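Side-chain contacts in JamJ (Lyngbya majuscula, PDB 5DOZ), which binds NADPH as the enoyl reductase of a polyketide synthase and probably forms a cyclopropane ring on an acyl chain held by its carrier protein: residues P45-F48 with R49-L52; L230-G233 with E234-Q237; I257-H260 with S261-A264. One frame throughout, in Å; residues are numbered along the deposited sequence.

Contact 1: residues P45-F48 with R49-L52; sequences PVNF and RDIL. With NDP (NADPH dihydro-nicotinamide-adenine-dinucleotide phosphate), chain E.
The carboxylate of D50 reaches back to the N-cap before helix 48-54, where its OD2 accepts the backbone N-H of N47 at 2.9 Å (N-H...O angle 160°) through the lone pair anti to the other oxygen. D50, at N3, thus supplies one half of a capping box; the reciprocal half, from the N47 side chain, is missing, and D50 N makes only a weak backbone bond to N47 O. With CG of D50 beside its own backbone N (chi1 -74°), the acid group is swung toward the N-cap. A water supplies a further link, donating to P45 O and, at 2.6 Å, to D50 OD2, while it accepts from N47 ND2 at 2.9 Å.

Further along the helix, F48 CD2 meets L52 CD1 at 4.0 Å, the two side chains crossing obliquely, and L52 N completes a weak but straight bond to F48 O. F48 CG stands anti to its backbone N (chi1 -167°), which sends the ring to NADPH: ribose O3D lies over one face, and pyrophosphate O1A approaches CD1 in the ring plane at 3.3 Å.

In the second shell, E79 takes N47 ND2 and the backbone N of G77 holds D50 OD1, while F321 of helix 317-326 packs on D50 and I51. Two donors, the N47 backbone N-H and the water, therefore grip the buried OD2, and together with the G77 bond to OD1 they probably stabilise the carboxylate as an anion and fix its rotation at the start of the helix whose first residue, F48, meets NADPH.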
loop_
_atom_site.group_PDB
_atom_site.type_symbol
_atom_site.label_atom_id
_atom_site.label_comp_id
_atom_site.label_asym_id
_atom_site.label_seq_id
_atom_site.Cartn_x
_atom_site.Cartn_y
_atom_site.Cartn_z
ATOM N N PRO A 45 4.975 -8.920 -2.381
ATOM C CA PRO A 45 5.330 -8.177 -1.178
ATOM C C PRO A 45 4.431 -8.535 0.004
ATOM O O PRO A 45 3.251 -8.862 -0.180
ATOM C CB PRO A 45 5.172 -6.707 -1.591
ATOM C CG PRO A 45 4.334 -6.717 -2.820
ATOM C CD PRO A 45 4.490 -8.059 -3.475
ATOM N N VAL A 46 5.005 -8.522 1.204
ATOM C CA VAL A 46 4.231 -8.685 2.425
ATOM C C VAL A 46 3.617 -7.329 2.742
ATOM O O VAL A 46 4.318 -6.315 2.789
ATOM C CB VAL A 46 5.101 -9.115 3.628
ATOM C CG1 VAL A 46 4.217 -9.610 4.768
ATOM C CG2 VAL A 46 6.097 -10.192 3.226
ATOM N N ASN A 47 2.305 -7.311 2.938
ATOM C CA ASN A 47 1.617 -6.081 3.288
ATOM C C ASN A 47 1.310 -6.040 4.777
ATOM O O ASN A 47 1.269 -7.075 5.443
ATOM C CB ASN A 47 0.352 -5.904 2.441
ATOM C CG ASN A 47 0.633 -5.211 1.112
ATOM O OD1 ASN A 47 0.702 -3.985 1.041
ATOM N ND2 ASN A 47 0.793 -5.992 0.056
ATOM N N PHE A 48 1.115 -4.833 5.295
ATOM C CA PHE A 48 0.773 -4.625 6.696
ATOM C C PHE A 48 -0.475 -5.409 7.086
ATOM O O PHE A 48 -0.531 -6.003 8.164
ATOM C CB PHE A 48 0.561 -3.135 6.942
ATOM C CG PHE A 48 0.511 -2.754 8.386
ATOM C CD1 PHE A 48 1.666 -2.372 9.052
ATOM C CD2 PHE A 48 -0.695 -2.742 9.074
ATOM C CE1 PHE A 48 1.623 -2.005 10.384
ATOM C CE2 PHE A 48 -0.745 -2.371 10.411
ATOM C CZ PHE A 48 0.416 -2.004 11.067
ATOM N N ARG A 49 -1.471 -5.414 6.207
ATOM C CA ARG A 49 -2.709 -6.159 6.452
ATOM C C ARG A 49 -2.522 -7.682 6.470
ATOM O O ARG A 49 -3.316 -8.387 7.098
ATOM C CB ARG A 49 -3.793 -5.765 5.440
ATOM C CG ARG A 49 -4.755 -4.696 5.933
ATOM C CD ARG A 49 -5.756 -4.301 4.852
ATOM N NE ARG A 49 -6.731 -5.351 4.534
ATOM C CZ ARG A 49 -7.724 -5.224 3.651
ATOM N NH1 ARG A 49 -7.893 -4.089 2.971
ATOM N NH2 ARG A 49 -8.554 -6.241 3.446
ATOM N N ASP A 50 -1.496 -8.188 5.779
ATOM C CA ASP A 50 -1.177 -9.629 5.816
ATOM C C ASP A 50 -0.818 -10.070 7.233
ATOM O O ASP A 50 -1.246 -11.133 7.691
ATOM C CB ASP A 50 -0.017 -9.985 4.870
ATOM C CG ASP A 50 -0.415 -9.980 3.405
ATOM O OD1 ASP A 50 -1.411 -10.640 3.030
ATOM O OD2 ASP A 50 0.298 -9.330 2.611
ATOM N N ILE A 51 -0.024 -9.248 7.917
ATOM C CA ILE A 51 0.396 -9.525 9.290
ATOM C C ILE A 51 -0.792 -9.484 10.250
ATOM O O ILE A 51 -0.947 -10.375 11.081
ATOM C CB ILE A 51 1.514 -8.557 9.735
ATOM C CG1 ILE A 51 2.817 -8.906 9.009
ATOM C CG2 ILE A 51 1.709 -8.590 11.249
ATOM C CD1 ILE A 51 3.904 -7.875 9.204
ATOM N N LEU A 52 -1.631 -8.459 10.115
ATOM C CA LEU A 52 -2.868 -8.342 10.890
ATOM C C LEU A 52 -3.722 -9.601 10.795
ATOM O O LEU A 52 -4.183 -10.117 11.818
ATOM C CB LEU A 52 -3.685 -7.125 10.435
ATOM C CG LEU A 52 -3.125 -5.723 10.701
ATOM C CD1 LEU A 52 -4.082 -4.658 10.176
ATOM C CD2 LEU A 52 -2.836 -5.495 12.179
HETATM P PA NDP E . 4.470 -0.630 6.466
HETATM O O1A NDP E . 4.494 -1.779 7.455
HETATM O O2A NDP E . 5.470 -0.578 5.342
HETATM O O5B NDP E . 4.637 0.746 7.282
HETATM C C5B NDP E . 4.434 0.825 8.688
HETATM C C4B NDP E . 5.311 1.958 9.194
HETATM O O4B NDP E . 4.720 2.515 10.374
HETATM C C3B NDP E . 6.711 1.500 9.590
HETATM O O3B NDP E . 7.661 1.682 8.535
HETATM C C2B NDP E . 7.066 2.421 10.728
HETATM O O2B NDP E . 7.820 3.502 10.203
HETATM C C1B NDP E . 5.752 2.989 11.233
HETATM N N9A NDP E . 5.468 2.551 12.613
HETATM C C8A NDP E . 5.620 1.311 13.105
HETATM N N7A NDP E . 5.261 1.273 14.408
HETATM C C5A NDP E . 4.868 2.513 14.757
HETATM C C6A NDP E . 4.361 3.177 15.980
HETATM N N6A NDP E . 4.193 2.482 17.126
HETATM N N1A NDP E . 4.069 4.501 15.912
HETATM C C2A NDP E . 4.226 5.214 14.781
HETATM N N3A NDP E . 4.681 4.668 13.639
HETATM C C4A NDP E . 5.008 3.351 13.568
HETATM O O3 NDP E . 2.972 -0.477 5.896
HETATM P PN NDP E . 2.519 0.319 4.572
HETATM O O1N NDP E . 3.414 1.500 4.342
HETATM O O2N NDP E . 2.310 -0.676 3.465
HETATM O O5D NDP E . 1.069 0.887 4.986
HETATM C C5D NDP E . 0.888 1.742 6.123
HETATM C C4D NDP E . -0.552 1.661 6.630
HETATM O O4D NDP E . -1.483 1.936 5.579
HETATM C C3D NDP E . -0.914 0.281 7.142
HETATM O O3D NDP E . -1.739 0.460 8.291
HETATM C C2D NDP E . -1.704 -0.351 6.011
HETATM O O2D NDP E . -2.612 -1.379 6.435
HETATM C C1D NDP E . -2.402 0.854 5.407
HETATM N N1N NDP E . -2.707 0.678 3.987
HETATM C C2N NDP E . -3.932 1.016 3.562
HETATM C C3N NDP E . -4.225 1.147 2.210
HETATM C C7N NDP E . -5.529 1.764 1.789
HETATM O O7N NDP E . -6.036 1.477 0.718
HETATM N N7N NDP E . -6.115 2.634 2.608
HETATM C C4N NDP E . -3.296 0.537 1.180
HETATM C C5N NDP E . -1.968 0.317 1.746
HETATM C C6N NDP E . -1.744 0.307 3.122
HETATM P P2B NDP E . 8.787 4.365 11.137
HETATM O O1X NDP E . 9.756 3.364 11.723
HETATM O O2X NDP E . 9.387 5.322 10.154
HETATM O O3X NDP E . 7.871 5.013 12.145
HETATM O O HOH W 1 0.793 -8.849 0.081
#

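Contact 2: residues L230-G233 with E234-Q237; sequences LTHG and EYIQ. With NDP (NADPH dihydro-nicotinamide-adenine-dinucleotide phosphate), chain E.
Y235 N donates to H232 O at 3.1 Å, in the carbonyl plane, and closes a type II' beta turn, H232 to Y235, that leads into helix 235-242. This is the crossing from strand to helix after strand 223-228 of the Rossmann fold, on the adenine side of the bound NADPH. G233 takes the second position of the turn with a positive phi of 49°, a place where glycine is common in type II' turns.

Y235 sits at the centre of the packing. The imidazole of H232 lies alongside its ring, pointing the same way, with centroids 4.4 Å apart and planes inclined by 33°; Y235 CD1 stands over the middle of the imidazole face. CG of H232 is wedged between its own backbone N and carbonyl carbon (chi1 58°), a turn that folds the ring back over the tyrosine. H232 O meets the phenol ring in its plane, at the CD1 edge. L230 crosses the same ring, its CD1 3.7 Å from Y235 CE2, and its other methyl, CD2, touches the adenine at N3A, 3.5 Å away. On the helix side, T231 CG2 lies beside I236 CD1 at 3.8 Å, methyl against methyl.

Y235 OH is also bonded to S205 O, while S205 OG is hydrogen-bonded to the cofactor, so the phenol joins the adenine loop to a neighbouring cofactor loop. An alanine here is likely to open a gap beside L230 and H232, and to leave S205 O without the phenol hydroxyl that bonds it. Between H232 and Y235, a water 2.8 Å from H232 NE2 sits in the imidazole plane and donates to Y235 OH.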
loop_
_atom_site.group_PDB
_atom_site.type_symbol
_atom_site.label_atom_id
_atom_site.label_comp_id
_atom_site.label_asym_id
_atom_site.label_seq_id
_atom_site.Cartn_x
_atom_site.Cartn_y
_atom_site.Cartn_z
ATOM N N LEU A 230 -1.525 6.807 11.055
ATOM C CA LEU A 230 -1.371 6.638 12.508
ATOM C C LEU A 230 -2.566 7.204 13.271
ATOM O O LEU A 230 -2.839 8.407 13.198
ATOM C CB LEU A 230 -0.078 7.303 12.999
ATOM C CG LEU A 230 1.243 7.012 12.276
ATOM C CD1 LEU A 230 2.373 7.834 12.886
ATOM C CD2 LEU A 230 1.579 5.528 12.291
ATOM N N THR A 231 -3.259 6.341 14.015
ATOM C CA THR A 231 -4.540 6.711 14.643
ATOM C C THR A 231 -4.619 6.465 16.150
ATOM O O THR A 231 -5.628 6.787 16.778
ATOM C CB THR A 231 -5.723 5.968 13.996
ATOM O OG1 THR A 231 -5.493 4.552 14.062
ATOM C CG2 THR A 231 -5.906 6.403 12.545
ATOM N N HIS A 232 -3.567 5.896 16.728
ATOM C CA HIS A 232 -3.552 5.598 18.163
ATOM C C HIS A 232 -3.313 6.859 19.007
ATOM O O HIS A 232 -2.985 7.921 18.472
ATOM C CB HIS A 232 -2.524 4.504 18.473
ATOM C CG HIS A 232 -1.128 4.844 18.053
ATOM N ND1 HIS A 232 -0.765 5.003 16.732
ATOM C CD2 HIS A 232 -0.001 5.040 18.779
ATOM C CE1 HIS A 232 0.523 5.296 16.665
ATOM N NE2 HIS A 232 1.010 5.318 17.892
ATOM N N GLY A 233 -3.501 6.740 20.319
ATOM C CA GLY A 233 -3.306 7.857 21.248
ATOM C C GLY A 233 -4.011 9.130 20.817
ATOM O O GLY A 233 -5.197 9.109 20.494
ATOM N N GLU A 234 -3.271 10.235 20.805
ATOM C CA GLU A 234 -3.813 11.532 20.403
ATOM C C GLU A 234 -3.276 11.968 19.034
ATOM O O GLU A 234 -3.210 13.162 18.741
ATOM C CB GLU A 234 -3.518 12.593 21.480
ATOM C CG GLU A 234 -4.214 12.339 22.820
ATOM C CD GLU A 234 -3.779 13.288 23.931
ATOM O OE1 GLU A 234 -3.644 14.509 23.678
ATOM O OE2 GLU A 234 -3.584 12.814 25.076
ATOM N N TYR A 235 -2.912 10.993 18.198
ATOM C CA TYR A 235 -2.335 11.250 16.871
ATOM C C TYR A 235 -3.270 11.961 15.896
ATOM O O TYR A 235 -2.824 12.811 15.125
ATOM C CB TYR A 235 -1.817 9.955 16.233
ATOM C CG TYR A 235 -0.379 9.624 16.570
ATOM C CD1 TYR A 235 -0.063 8.878 17.704
ATOM C CD2 TYR A 235 0.667 10.061 15.756
ATOM C CE1 TYR A 235 1.251 8.574 18.017
ATOM C CE2 TYR A 235 1.986 9.761 16.061
ATOM C CZ TYR A 235 2.270 9.016 17.190
ATOM O OH TYR A 235 3.574 8.707 17.505
ATOM N N ILE A 236 -4.554 11.613 15.913
ATOM C CA ILE A 236 -5.510 12.256 15.010
ATOM C C ILE A 236 -5.707 13.735 15.354
ATOM O O ILE A 236 -5.691 14.588 14.465
ATOM C CB ILE A 236 -6.851 11.495 14.923
ATOM C CG1 ILE A 236 -6.634 10.139 14.234
ATOM C CG2 ILE A 236 -7.882 12.321 14.163
ATOM C CD1 ILE A 236 -7.815 9.191 14.280
ATOM N N GLN A 237 -5.869 14.030 16.641
ATOM C CA GLN A 237 -6.035 15.407 17.113
ATOM C C GLN A 237 -4.796 16.254 16.805
ATOM O O GLN A 237 -4.917 17.411 16.402
ATOM C CB GLN A 237 -6.352 15.435 18.615
ATOM C CG GLN A 237 -6.634 16.823 19.183
ATOM C CD GLN A 237 -7.898 17.444 18.617
ATOM O OE1 GLN A 237 -9.011 17.090 19.016
ATOM N NE2 GLN A 237 -7.735 18.377 17.684
HETATM P PA NDP E . 4.470 -0.630 6.466
HETATM O O1A NDP E . 4.494 -1.779 7.455
HETATM O O2A NDP E . 5.470 -0.578 5.342
HETATM O O5B NDP E . 4.637 0.746 7.282
HETATM C C5B NDP E . 4.434 0.825 8.688
HETATM C C4B NDP E . 5.311 1.958 9.194
HETATM O O4B NDP E . 4.720 2.515 10.374
HETATM C C3B NDP E . 6.711 1.500 9.590
HETATM O O3B NDP E . 7.661 1.682 8.535
HETATM C C2B NDP E . 7.066 2.421 10.728
HETATM O O2B NDP E . 7.820 3.502 10.203
HETATM C C1B NDP E . 5.752 2.989 11.233
HETATM N N9A NDP E . 5.468 2.551 12.613
HETATM C C8A NDP E . 5.620 1.311 13.105
HETATM N N7A NDP E . 5.261 1.273 14.408
HETATM C C5A NDP E . 4.868 2.513 14.757
HETATM C C6A NDP E . 4.361 3.177 15.980
HETATM N N6A NDP E . 4.193 2.482 17.126
HETATM N N1A NDP E . 4.069 4.501 15.912
HETATM C C2A NDP E . 4.226 5.214 14.781
HETATM N N3A NDP E . 4.681 4.668 13.639
HETATM C C4A NDP E . 5.008 3.351 13.568
HETATM O O3 NDP E . 2.972 -0.477 5.896
HETATM P PN NDP E . 2.519 0.319 4.572
HETATM O O1N NDP E . 3.414 1.500 4.342
HETATM O O2N NDP E . 2.310 -0.676 3.465
HETATM O O5D NDP E . 1.069 0.887 4.986
HETATM C C5D NDP E . 0.888 1.742 6.123
HETATM C C4D NDP E . -0.552 1.661 6.630
HETATM O O4D NDP E . -1.483 1.936 5.579
HETATM C C3D NDP E . -0.914 0.281 7.142
HETATM O O3D NDP E . -1.739 0.460 8.291
HETATM C C2D NDP E . -1.704 -0.351 6.011
HETATM O O2D NDP E . -2.612 -1.379 6.435
HETATM C C1D NDP E . -2.402 0.854 5.407
HETATM N N1N NDP E . -2.707 0.678 3.987
HETATM C C2N NDP E . -3.932 1.016 3.562
HETATM C C3N NDP E . -4.225 1.147 2.210
HETATM C C7N NDP E . -5.529 1.764 1.789
HETATM O O7N NDP E . -6.036 1.477 0.718
HETATM N N7N NDP E . -6.115 2.634 2.608
HETATM C C4N NDP E . -3.296 0.537 1.180
HETATM C C5N NDP E . -1.968 0.317 1.746
HETATM C C6N NDP E . -1.744 0.307 3.122
HETATM P P2B NDP E . 8.787 4.365 11.137
HETATM O O1X NDP E . 9.756 3.364 11.723
HETATM O O2X NDP E . 9.387 5.322 10.154
HETATM O O3X NDP E . 7.871 5.013 12.145
HETATM O O HOH W 2 -5.336 9.547 17.643
HETATM O O HOH W 3 3.695 6.009 18.273
#

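Contact 3: residues I257-H260 with S261-A264; sequences IWSH and SQVA
W258 lays its CB against V263 CG2 at 3.8 Å, and the same methyl lies at the edge of the indole, near its plane, with the two side chains crossing at about a right angle. The pair sits at the start of helix 260-266, which follows strand 247-251 and leads toward strand 271-274 of the Rossmann fold. I236, Q237 and L240 of helix 235-242 also pack on W258, so the indole joins two helices at the surface of the domain.

S259 is the N-cap, but its side chain makes no capping bond; instead Q262, three residues on, reaches back to it. Q262 OE1 accepts S259 N at 3.0 Å over a nearly straight N-H...O angle of 170°, the donor tilted from the amide carbonyl plane. This is half of a capping box. With CG beside the backbone N (chi1 -69°) and an extended chain beyond it, the amide lies across the N-cap, where S259 OG comes within 3.2 Å of Q262 CG.

The helical bonds then take over, V263 N to S259 O at 3.2 Å and A264 N to H260 O at 3.1 Å. The H260 ring turns to Y272, edge-to-face, with NE2 bonded to Y272 O. The contact is plain packing and capping, well away from the NADPH. On the benzene side of the indole, W258 CE3 lies 4.1 Å from V263 CG2.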
loop_
_atom_site.group_PDB
_atom_site.type_symbol
_atom_site.label_atom_id
_atom_site.label_comp_id
_atom_site.label_asym_id
_atom_site.label_seq_id
_atom_site.Cartn_x
_atom_site.Cartn_y
_atom_site.Cartn_z
ATOM N N ILE A 257 -10.852 4.797 13.002
ATOM C CA ILE A 257 -10.790 6.156 12.451
ATOM C C ILE A 257 -11.998 7.005 12.867
ATOM O O ILE A 257 -13.055 6.475 13.208
ATOM C CB ILE A 257 -10.638 6.153 10.908
ATOM C CG1 ILE A 257 -11.859 5.507 10.231
ATOM C CG2 ILE A 257 -9.336 5.465 10.500
ATOM C CD1 ILE A 257 -12.074 5.938 8.794
ATOM N N TRP A 258 -11.820 8.323 12.846
ATOM C CA TRP A 258 -12.897 9.268 13.132
ATOM C C TRP A 258 -13.882 9.313 11.967
ATOM O O TRP A 258 -13.496 9.120 10.809
ATOM C CB TRP A 258 -12.320 10.665 13.381
ATOM C CG TRP A 258 -11.580 10.827 14.690
ATOM C CD1 TRP A 258 -11.058 9.836 15.478
ATOM C CD2 TRP A 258 -11.257 12.062 15.340
ATOM N NE1 TRP A 258 -10.445 10.378 16.582
ATOM C CE2 TRP A 258 -10.552 11.742 16.523
ATOM C CE3 TRP A 258 -11.496 13.408 15.039
ATOM C CZ2 TRP A 258 -10.084 12.723 17.405
ATOM C CZ3 TRP A 258 -11.031 14.384 15.918
ATOM C CH2 TRP A 258 -10.330 14.032 17.088
ATOM N N SER A 259 -15.155 9.558 12.278
ATOM C CA SER A 259 -16.190 9.676 11.251
ATOM C C SER A 259 -16.244 11.107 10.718
ATOM O O SER A 259 -15.567 11.995 11.245
ATOM C CB SER A 259 -17.551 9.230 11.796
ATOM O OG SER A 259 -17.912 9.968 12.949
ATOM N N HIS A 260 -17.047 11.330 9.681
ATOM C CA HIS A 260 -17.113 12.644 9.033
ATOM C C HIS A 260 -17.600 13.799 9.916
ATOM O O HIS A 260 -17.103 14.921 9.788
ATOM C CB HIS A 260 -17.914 12.579 7.731
ATOM C CG HIS A 260 -17.061 12.404 6.513
ATOM N ND1 HIS A 260 -16.909 11.191 5.876
ATOM C CD2 HIS A 260 -16.304 13.290 5.824
ATOM C CE1 HIS A 260 -16.100 11.339 4.842
ATOM N NE2 HIS A 260 -15.717 12.602 4.789
ATOM N N SER A 261 -18.558 13.529 10.801
ATOM C CA SER A 261 -19.082 14.564 11.698
ATOM C C SER A 261 -18.141 14.827 12.872
ATOM O O SER A 261 -18.031 15.960 13.343
ATOM C CB SER A 261 -20.484 14.209 12.200
ATOM O OG SER A 261 -20.489 12.962 12.875
ATOM N N GLN A 262 -17.463 13.778 13.333
ATOM C CA GLN A 262 -16.467 13.889 14.400
ATOM C C GLN A 262 -15.299 14.791 13.996
ATOM O O GLN A 262 -14.763 15.528 14.824
ATOM C CB GLN A 262 -15.966 12.505 14.823
ATOM C CG GLN A 262 -17.013 11.673 15.550
ATOM C CD GLN A 262 -16.538 10.274 15.900
ATOM O OE1 GLN A 262 -15.619 9.734 15.278
ATOM N NE2 GLN A 262 -17.174 9.672 16.900
ATOM N N VAL A 263 -14.916 14.733 12.722
ATOM C CA VAL A 263 -13.900 15.636 12.179
ATOM C C VAL A 263 -14.503 17.029 11.961
ATOM O O VAL A 263 -13.835 18.042 12.172
ATOM C CB VAL A 263 -13.273 15.091 10.870
ATOM C CG1 VAL A 263 -12.220 16.047 10.334
ATOM C CG2 VAL A 263 -12.641 13.724 11.102
ATOM N N ALA A 264 -15.771 17.065 11.551
ATOM C CA ALA A 264 -16.500 18.322 11.352
ATOM C C ALA A 264 -16.752 19.082 12.663
ATOM O O ALA A 264 -16.865 20.312 12.659
ATOM C CB ALA A 264 -17.811 18.066 10.626
#

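Along the chain the three contacts come in series, none nested or crossing, and each is a local turn at a helix start. Contact 1 closes the loop between strand 37-45 and helix 48-54 in the GroES-like part, and contact 2 the one between strand 223-228 and helix 235-242 in the Rossmann part. Their centres lie 21 Å apart without touching, yet both meet the cofactor, one at its pyrophosphate and ribose, the other at its adenine. Contact 3, after strand 247-251, has no part in the pocket. It leans on contact 2, with I236 CD1 3.5 Å from W258 CD1, and ties helix 260-266 to helix 235-242.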